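PDB 2XPP: IWS1 from Encephalitozoon cuniculi, which probably acts as a nuclear transcription factor that takes part in regulating transcription by RNA polymerase II. Local coordinates for residues Ser12-Asp24 / Gly36-Leu48. Residues are numbered along the deposited sequence; the frame is centred on the assembly and turned at random.
Sequences SLKKRMQDILKKD and GKIENVEEISDIL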
ATOM      1  N   SER A  12      16.533  -4.117   5.814  1.00 21.71           N
ATOM      2  CA  SER A  12      16.065  -4.726   7.086  1.00 22.44           C
ATOM      3  C   SER A  12      14.561  -4.486   7.389  1.00 20.53           C
ATOM      4  O   SER A  12      13.827  -5.425   7.736  1.00 19.98           O
ATOM      5  CB  SER A  12      16.959  -4.263   8.250  1.00 25.01           C
ATOM      6  OG  SER A  12      16.393  -4.626   9.508  1.00 30.33           O
ATOM      7  N   LEU A  13      14.122  -3.238   7.250  1.00 19.31           N
ATOM      8  CA  LEU A  13      12.711  -2.905   7.444  1.00 17.81           C
ATOM      9  C   LEU A  13      11.826  -3.633   6.438  1.00 17.91           C
ATOM     10  O   LEU A  13      10.806  -4.190   6.826  1.00 17.99           O
ATOM     11  CB  LEU A  13      12.499  -1.393   7.391  1.00 18.49           C
ATOM     12  CG  LEU A  13      11.104  -0.941   7.839  1.00 20.69           C
ATOM     13  CD1 LEU A  13      10.830  -1.390   9.258  1.00 25.52           C
ATOM     14  CD2 LEU A  13      10.970   0.591   7.722  1.00 25.72           C
ATOM     15  N   LYS A  14      12.266  -3.683   5.168  1.00 17.20           N
ATOM     16  CA  LYS A  14      11.556  -4.396   4.106  1.00 17.50           C
ATOM     17  C   LYS A  14      11.383  -5.870   4.510  1.00 18.21           C
ATOM     18  O   LYS A  14      10.265  -6.398   4.466  1.00 18.80           O
ATOM     19  CB  LYS A  14      12.337  -4.280   2.800  1.00 17.43           C
ATOM     20  CG  LYS A  14      11.578  -4.893   1.573  1.00 18.00           C
ATOM     21  CD  LYS A  14      12.425  -4.836   0.298  1.00 20.60           C
ATOM     22  CE  LYS A  14      11.697  -5.528  -0.873  1.00 19.25           C
ATOM     23  NZ  LYS A  14      10.719  -4.548  -1.457  1.00 17.35           N
ATOM     24  N   LYS A  15      12.462  -6.513   4.953  1.00 18.78           N
ATOM     25  CA  LYS A  15      12.398  -7.926   5.344  1.00 21.01           C
ATOM     26  C   LYS A  15      11.483  -8.122   6.559  1.00 19.94           C
ATOM     27  O   LYS A  15      10.726  -9.121   6.630  1.00 20.27           O
ATOM     28  CB  LYS A  15      13.812  -8.454   5.627  1.00 22.66           C
ATOM     29  CG  LYS A  15      13.844  -9.909   6.144  1.00 26.40           C
ATOM     30  CD  LYS A  15      15.266 -10.378   6.463  1.00 31.02           C
ATOM     31  CE  LYS A  15      15.385 -11.906   6.472  1.00 36.41           C
ATOM     32  NZ  LYS A  15      14.136 -12.566   6.944  1.00 35.23           N
ATOM     33  N   ARG A  16      11.521  -7.174   7.487  1.00 19.48           N
ATOM     34  CA  ARG A  16      10.655  -7.265   8.653  1.00 20.38           C
ATOM     35  C   ARG A  16       9.173  -7.243   8.248  1.00 19.05           C
ATOM     36  O   ARG A  16       8.361  -8.060   8.742  1.00 18.37           O
ATOM     37  CB  ARG A  16      10.939  -6.135   9.616  1.00 21.39           C
ATOM     38  CG  ARG A  16      10.197  -6.268  10.924  1.00 23.86           C
ATOM     39  CD  ARG A  16      10.637  -5.162  11.883  1.00 26.93           C
ATOM     40  NE  ARG A  16       9.738  -5.143  13.028  1.00 29.78           N
ATOM     41  CZ  ARG A  16       9.663  -4.158  13.911  1.00 30.00           C
ATOM     42  NH1 ARG A  16      10.465  -3.082  13.800  1.00 29.19           N
ATOM     43  NH2 ARG A  16       8.792  -4.261  14.911  1.00 30.19           N
ATOM     44  N   MET A  17       8.834  -6.338   7.320  1.00 17.41           N
ATOM     45  CA  MET A  17       7.453  -6.201   6.858  1.00 15.55           C
ATOM     46  C   MET A  17       7.036  -7.439   6.102  1.00 15.70           C
ATOM     47  O   MET A  17       5.906  -7.915   6.303  1.00 15.20           O
ATOM     48  CB  MET A  17       7.292  -4.988   5.960  1.00 15.04           C
ATOM     49  CG  MET A  17       7.255  -3.726   6.778  1.00 13.77           C
ATOM     50  SD  MET A  17       6.832  -2.272   5.750  1.00 16.10           S
ATOM     51  CE  MET A  17       5.030  -2.415   5.780  1.00 15.33           C
ATOM     52  N   GLN A  18       7.956  -7.998   5.297  1.00 15.43           N
ATOM     53  CA  GLN A  18       7.686  -9.235   4.566  1.00 15.16           C
ATOM     54  C   GLN A  18       7.407 -10.393   5.516  1.00 17.00           C
ATOM     55  O   GLN A  18       6.491 -11.182   5.285  1.00 17.09           O
ATOM     56  CB  GLN A  18       8.890  -9.636   3.692  1.00 18.21           C
ATOM     57  CG  GLN A  18       9.042  -8.787   2.433  1.00 18.59           C
ATOM     58  CD  GLN A  18      10.313  -9.125   1.666  1.00 24.16           C
ATOM     59  OE1 GLN A  18      11.149  -9.911   2.149  1.00 25.93           O
ATOM     60  NE2 GLN A  18      10.479  -8.534   0.484  1.00 21.11           N
ATOM     61  N   ASP A  19       8.237 -10.516   6.539  1.00 16.88           N
ATOM     62  CA  ASP A  19       8.121 -11.647   7.452  1.00 18.66           C
ATOM     63  C   ASP A  19       6.785 -11.581   8.209  1.00 17.88           C
ATOM     64  O   ASP A  19       6.105 -12.623   8.394  1.00 17.13           O
ATOM     65  CB  ASP A  19       9.322 -11.698   8.408  1.00 20.46           C
ATOM     66  CG  ASP A  19      10.615 -12.121   7.693  1.00 23.67           C
ATOM     67  OD1 ASP A  19      10.532 -12.611   6.544  1.00 25.21           O
ATOM     68  OD2 ASP A  19      11.699 -11.943   8.294  1.00 28.74           O
ATOM     69  N   ILE A  20       6.414 -10.374   8.628  1.00 16.42           N
ATOM     70  CA  ILE A  20       5.152 -10.211   9.380  1.00 16.51           C
ATOM     71  C   ILE A  20       3.965 -10.558   8.480  1.00 16.00           C
ATOM     72  O   ILE A  20       3.005 -11.242   8.906  1.00 16.30           O
ATOM     73  CB  ILE A  20       5.028  -8.787   9.929  1.00 15.30           C
ATOM     74  CG1 ILE A  20       6.048  -8.570  11.051  1.00 17.79           C
ATOM     75  CG2 ILE A  20       3.557  -8.508  10.387  1.00 14.70           C
ATOM     76  CD1 ILE A  20       6.294  -7.061  11.363  1.00 19.09           C
ATOM     77  N   LEU A  21       4.006 -10.089   7.238  1.00 15.17           N
ATOM     78  CA  LEU A  21       2.908 -10.350   6.310  1.00 15.30           C
ATOM     79  C   LEU A  21       2.791 -11.854   6.087  1.00 15.30           C
ATOM     80  O   LEU A  21       1.668 -12.379   6.162  1.00 14.80           O
ATOM     81  CB  LEU A  21       3.106  -9.575   4.984  1.00 14.19           C
ATOM     82  CG  LEU A  21       2.076  -9.829   3.883  1.00 15.02           C
ATOM     83  CD1 LEU A  21       0.695  -9.378   4.339  1.00 19.02           C
ATOM     84  CD2 LEU A  21       2.517  -9.037   2.713  1.00 18.72           C
ATOM     85  N   LYS A  22       3.914 -12.537   5.779  1.00 16.30           N
ATOM     86  CA  LYS A  22       3.874 -13.984   5.489  1.00 16.07           C
ATOM     87  C   LYS A  22       3.306 -14.773   6.655  1.00 17.24           C
ATOM     88  O   LYS A  22       2.515 -15.713   6.435  1.00 16.73           O
ATOM     89  CB  LYS A  22       5.292 -14.501   5.133  1.00 17.64           C
ATOM     90  CG  LYS A  22       5.691 -13.947   3.745  1.00 20.89           C
ATOM     91  CD  LYS A  22       7.132 -14.324   3.330  1.00 28.07           C
ATOM     92  CE  LYS A  22       7.506 -13.654   1.993  1.00 32.18           C
ATOM     93  NZ  LYS A  22       8.757 -14.302   1.403  1.00 36.05           N
ATOM     94  N   LYS A  23       3.713 -14.384   7.872  1.00 15.88           N
ATOM     95  CA  LYS A  23       3.285 -15.106   9.113  1.00 17.62           C
ATOM     96  C   LYS A  23       1.797 -14.893   9.360  1.00 16.18           C
ATOM     97  O   LYS A  23       1.104 -15.856   9.750  1.00 15.50           O
ATOM     98  CB  LYS A  23       4.083 -14.648  10.316  1.00 18.38           C
ATOM     99  CG  LYS A  23       4.043 -15.599  11.571  1.00 23.98           C
ATOM    100  CD  LYS A  23       5.327 -15.367  12.412  1.00 33.43           C
ATOM    101  CE  LYS A  23       6.612 -15.538  11.512  1.00 37.90           C
ATOM    102  NZ  LYS A  23       7.805 -14.583  11.700  1.00 40.34           N
ATOM    103  N   ASP A  24       1.307 -13.678   9.094  1.00 15.19           N
ATOM    104  CA  ASP A  24      -0.109 -13.373   9.367  1.00 14.45           C
ATOM    105  C   ASP A  24      -0.919 -14.114   8.328  1.00 14.75           C
ATOM    106  O   ASP A  24      -1.939 -14.738   8.651  1.00 13.87           O
ATOM    107  CB  ASP A  24      -0.388 -11.858   9.278  1.00 14.00           C
ATOM    108  CG  ASP A  24      -0.301 -11.155  10.619  1.00 14.92           C
ATOM    109  OD1 ASP A  24       0.081 -11.776  11.647  1.00 16.84           O
ATOM    110  OD2 ASP A  24      -0.661  -9.941  10.612  1.00 16.54           O
ATOM    111  N   GLY A  36       0.285 -10.081  13.837  1.00 15.66           N
ATOM    112  CA  GLY A  36       1.615  -9.467  13.589  1.00 16.31           C
ATOM    113  C   GLY A  36       1.539  -8.046  13.055  1.00 15.73           C
ATOM    114  O   GLY A  36       2.277  -7.144  13.538  1.00 15.97           O
ATOM    115  N   LYS A  37       0.631  -7.812  12.110  1.00 14.82           N
ATOM    116  CA  LYS A  37       0.504  -6.466  11.548  1.00 14.59           C
ATOM    117  C   LYS A  37       0.037  -5.499  12.593  1.00 15.78           C
ATOM    118  O   LYS A  37       0.597  -4.395  12.764  1.00 15.48           O
ATOM    119  CB  LYS A  37      -0.468  -6.427  10.350  1.00 14.92           C
ATOM    120  CG  LYS A  37       0.092  -7.136   9.118  1.00 16.05           C
ATOM    121  CD  LYS A  37      -0.875  -7.047   7.909  1.00 16.50           C
ATOM    122  CE  LYS A  37      -2.258  -7.600   8.234  1.00 18.16           C
ATOM    123  NZ  LYS A  37      -2.184  -9.034   8.601  1.00 19.38           N
ATOM    124  N   ILE A  38      -1.000  -5.894  13.303  1.00 14.93           N
ATOM    125  CA  ILE A  38      -1.541  -4.951  14.296  1.00 17.10           C
ATOM    126  C   ILE A  38      -0.564  -4.661  15.432  1.00 17.43           C
ATOM    127  O   ILE A  38      -0.538  -3.532  15.938  1.00 18.85           O
ATOM    128  CB  ILE A  38      -2.959  -5.406  14.755  1.00 17.32           C
ATOM    129  CG1 ILE A  38      -3.660  -4.293  15.540  1.00 21.41           C
ATOM    130  CG2 ILE A  38      -2.916  -6.646  15.579  1.00 20.64           C
ATOM    131  CD1 ILE A  38      -4.117  -3.146  14.659  1.00 22.95           C
ATOM    132  N   GLU A  39       0.229  -5.657  15.838  1.00 16.83           N
ATOM    133  CA  GLU A  39       1.154  -5.496  16.966  1.00 19.24           C
ATOM    134  C   GLU A  39       2.376  -4.637  16.576  1.00 18.84           C
ATOM    135  O   GLU A  39       3.091  -4.116  17.448  1.00 19.45           O
ATOM    136  CB  GLU A  39       1.589  -6.854  17.537  1.00 20.05           C
ATOM    137  CG  GLU A  39       0.429  -7.573  18.260  1.00 23.52           C
ATOM    138  CD  GLU A  39       0.693  -9.058  18.578  1.00 29.40           C
ATOM    139  OE1 GLU A  39       1.729  -9.595  18.136  1.00 33.45           O
ATOM    140  OE2 GLU A  39      -0.152  -9.689  19.286  1.00 31.06           O
ATOM    141  N   ASN A  40       2.605  -4.492  15.272  1.00 17.66           N
ATOM    142  CA  ASN A  40       3.831  -3.841  14.796  1.00 18.11           C
ATOM    143  C   ASN A  40       3.586  -2.576  13.988  1.00 17.19           C
ATOM    144  O   ASN A  40       4.539  -1.851  13.680  1.00 17.70           O
ATOM    145  CB  ASN A  40       4.649  -4.829  13.961  1.00 17.25           C
ATOM    146  CG  ASN A  40       5.297  -5.890  14.806  1.00 21.32           C
ATOM    147  OD1 ASN A  40       6.343  -5.650  15.422  1.00 25.25           O
ATOM    148  ND2 ASN A  40       4.674  -7.055  14.897  1.00 20.12           N
ATOM    149  N   VAL A  41       2.342  -2.337  13.591  1.00 17.09           N
ATOM    150  CA  VAL A  41       2.058  -1.250  12.654  1.00 16.61           C
ATOM    151  C   VAL A  41       2.495   0.128  13.183  1.00 18.46           C
ATOM    152  O   VAL A  41       2.977   0.954  12.380  1.00 17.73           O
ATOM    153  CB  VAL A  41       0.577  -1.200  12.144  1.00 16.29           C
ATOM    154  CG1 VAL A  41      -0.436  -0.880  13.252  1.00 18.74           C
ATOM    155  CG2 VAL A  41       0.447  -0.229  10.980  1.00 16.44           C
ATOM    156  N   GLU A  42       2.302   0.387  14.472  1.00 18.83           N
ATOM    157  CA  GLU A  42       2.635   1.734  15.010  1.00 21.93           C
ATOM    158  C   GLU A  42       4.136   1.979  14.922  1.00 21.14           C
ATOM    159  O   GLU A  42       4.577   3.018  14.397  1.00 22.24           O
ATOM    160  CB  GLU A  42       2.105   1.916  16.425  1.00 23.85           C
ATOM    161  CG  GLU A  42       0.595   2.181  16.437  1.00 31.10           C
ATOM    162  CD  GLU A  42       0.001   2.479  17.853  1.00 41.41           C
ATOM    163  OE1 GLU A  42       0.685   2.263  18.901  1.00 47.05           O
ATOM    164  OE2 GLU A  42      -1.175   2.934  17.915  1.00 44.85           O
ATOM    165  N   GLU A  43       4.906   0.991  15.332  1.00 20.13           N
ATOM    166  CA  GLU A  43       6.366   1.091  15.256  1.00 22.50           C
ATOM    167  C   GLU A  43       6.886   1.191  13.840  1.00 21.49           C
ATOM    168  O   GLU A  43       7.695   2.082  13.529  1.00 21.77           O
ATOM    169  CB  GLU A  43       7.036  -0.111  15.907  1.00 22.52           C
ATOM    170  CG  GLU A  43       8.547   0.044  15.970  1.00 27.06           C
ATOM    171  CD  GLU A  43       9.275  -1.231  16.370  1.00 33.43           C
ATOM    172  OE1 GLU A  43       8.663  -2.125  17.012  1.00 34.66           O
ATOM    173  OE2 GLU A  43      10.480  -1.313  16.048  1.00 33.46           O
ATOM    174  N   ILE A  44       6.443   0.265  12.987  1.00 19.91           N
ATOM    175  CA  ILE A  44       6.905   0.244  11.604  1.00 18.92           C
ATOM    176  C   ILE A  44       6.478   1.520  10.861  1.00 18.73           C
ATOM    177  O   ILE A  44       7.257   2.077  10.078  1.00 18.87           O
ATOM    178  CB  ILE A  44       6.475  -1.052  10.894  1.00 17.21           C
ATOM    179  CG1 ILE A  44       7.296  -2.225  11.467  1.00 18.96           C
ATOM    180  CG2 ILE A  44       6.640  -0.933   9.330  1.00 16.65           C
ATOM    181  CD1 ILE A  44       6.889  -3.575  10.974  1.00 19.19           C
ATOM    182  N   SER A  45       5.242   1.960  11.079  1.00 19.03           N
ATOM    183  CA  SER A  45       4.760   3.166  10.403  1.00 20.31           C
ATOM    184  C   SER A  45       5.575   4.422  10.795  1.00 20.72           C
ATOM    185  O   SER A  45       5.849   5.288   9.957  1.00 20.14           O
ATOM    186  CB  SER A  45       3.256   3.351  10.609  1.00 20.03           C
ATOM    187  OG  SER A  45       2.942   3.687  11.968  1.00 27.47           O
ATOM    188  N   ASP A  46       5.958   4.509  12.052  1.00 20.93           N
ATOM    189  CA  ASP A  46       6.840   5.583  12.503  1.00 23.57           C
ATOM    190  C   ASP A  46       8.158   5.582  11.734  1.00 23.31           C
ATOM    191  O   ASP A  46       8.620   6.641  11.310  1.00 25.18           O
ATOM    192  CB  ASP A  46       7.092   5.497  14.003  1.00 24.93           C
ATOM    193  CG  ASP A  46       5.913   6.022  14.823  1.00 30.54           C
ATOM    194  OD1 ASP A  46       4.858   6.384  14.235  1.00 33.78           O
ATOM    195  OD2 ASP A  46       6.036   6.064  16.056  1.00 33.07           O
ATOM    196  N   ILE A  47       8.759   4.409  11.534  1.00 21.16           N
ATOM    197  CA  ILE A  47       9.980   4.315  10.734  1.00 21.23           C
ATOM    198  C   ILE A  47       9.746   4.662   9.258  1.00 19.63           C
ATOM    199  O   ILE A  47      10.563   5.364   8.648  1.00 20.31           O
ATOM    200  CB  ILE A  47      10.636   2.927  10.848  1.00 21.37           C
ATOM    201  CG1 ILE A  47      10.947   2.627  12.315  1.00 23.83           C
ATOM    202  CG2 ILE A  47      11.858   2.818   9.928  1.00 22.96           C
ATOM    203  CD1 ILE A  47      11.270   1.169  12.587  1.00 26.91           C
ATOM    204  N   LEU A  48       8.650   4.178   8.694  1.00 17.95           N
ATOM    205  CA  LEU A  48       8.318   4.450   7.304  1.00 16.58           C
ATOM    206  C   LEU A  48       8.133   5.931   7.047  1.00 16.69           C
ATOM    207  O   LEU A  48       8.202   6.366   5.882  1.00 19.38           O
ATOM    208  CB  LEU A  48       7.052   3.711   6.905  1.00 15.57           C
ATOM    209  CG  LEU A  48       7.136   2.192   6.811  1.00 14.70           C
ATOM    210  CD1 LEU A  48       5.726   1.702   6.563  1.00 13.73           C
ATOM    211  CD2 LEU A  48       8.079   1.761   5.663  1.00 17.09           C
TER
HETATM  212  O   HOH W   1      -2.736  -8.022  12.500  1.00 15.58           O
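Ile-44 and Ile-20 are knobs, each pressed into a hollow on the other helix. Ile-44 enters a pocket bounded by Leu-13, Arg-16, Met-17 and Ile-20, and being beta-branched it has two arms to fill it: Ile-44 CG2 lies against the thioether of Met-17, 3.8 Å from SD, while CD1 meets Ile-20 CD1 tip to tip at 3.6 Å. Ile-20 in turn fits among Gly-36, Lys-37, Asn-40 and Ile-44. Ile-20 CG2 comes down on bare backbone, 3.4 Å from Gly-36 C; with no side chain, Gly-36 lets this methyl and the carboxylate of Asp-24 come right up to the main chain. This reciprocal knobs-into-holes packing joins helix 5-30 to helix 36-48 as an antiparallel hairpin, the short segments inclined at 158°, at the N-terminal end of this all-helical chain; helix 62-70 adds Trp-69 against Ile-20. At one end Leu-13 pushes CD2 between Ile-47 and Leu-48, very tightly against Ile-47 CG2 (3.3 Å). Arg-16 roofs the flank of the Ile-44 pocket, its long aliphatic stem carrying a flat charged end out to the rim. With CG anti to the backbone N (chi1 -173°) and the chain extended to NE, the guanidinium spreads over Ile-44 CG1, and its edge grips Glu-43 end-on, Arg-16 NH1 to Glu-43 OE2 at 2.9 Å and NH2 to OE1 at 3.0 Å. Both carboxylate oxygens are approached from above their plane, the two flat groups standing 62° apart. NH2 also donates to Asn-40 OD1, whose ND2 is tied to Gly-36 O, so both ends of that amide are engaged and its rotation is fixed. At the other end Asp-24 receives the first turn of helix 36-48: OD1 accepts from Gly-36 N through its syn lone pair, while Asp-24 OD2 takes Lys-37 N and, on its anti side, Lys-37 NZ at 2.7 Å, which the flexible lysine reaches by bending back at chi3 and chi4.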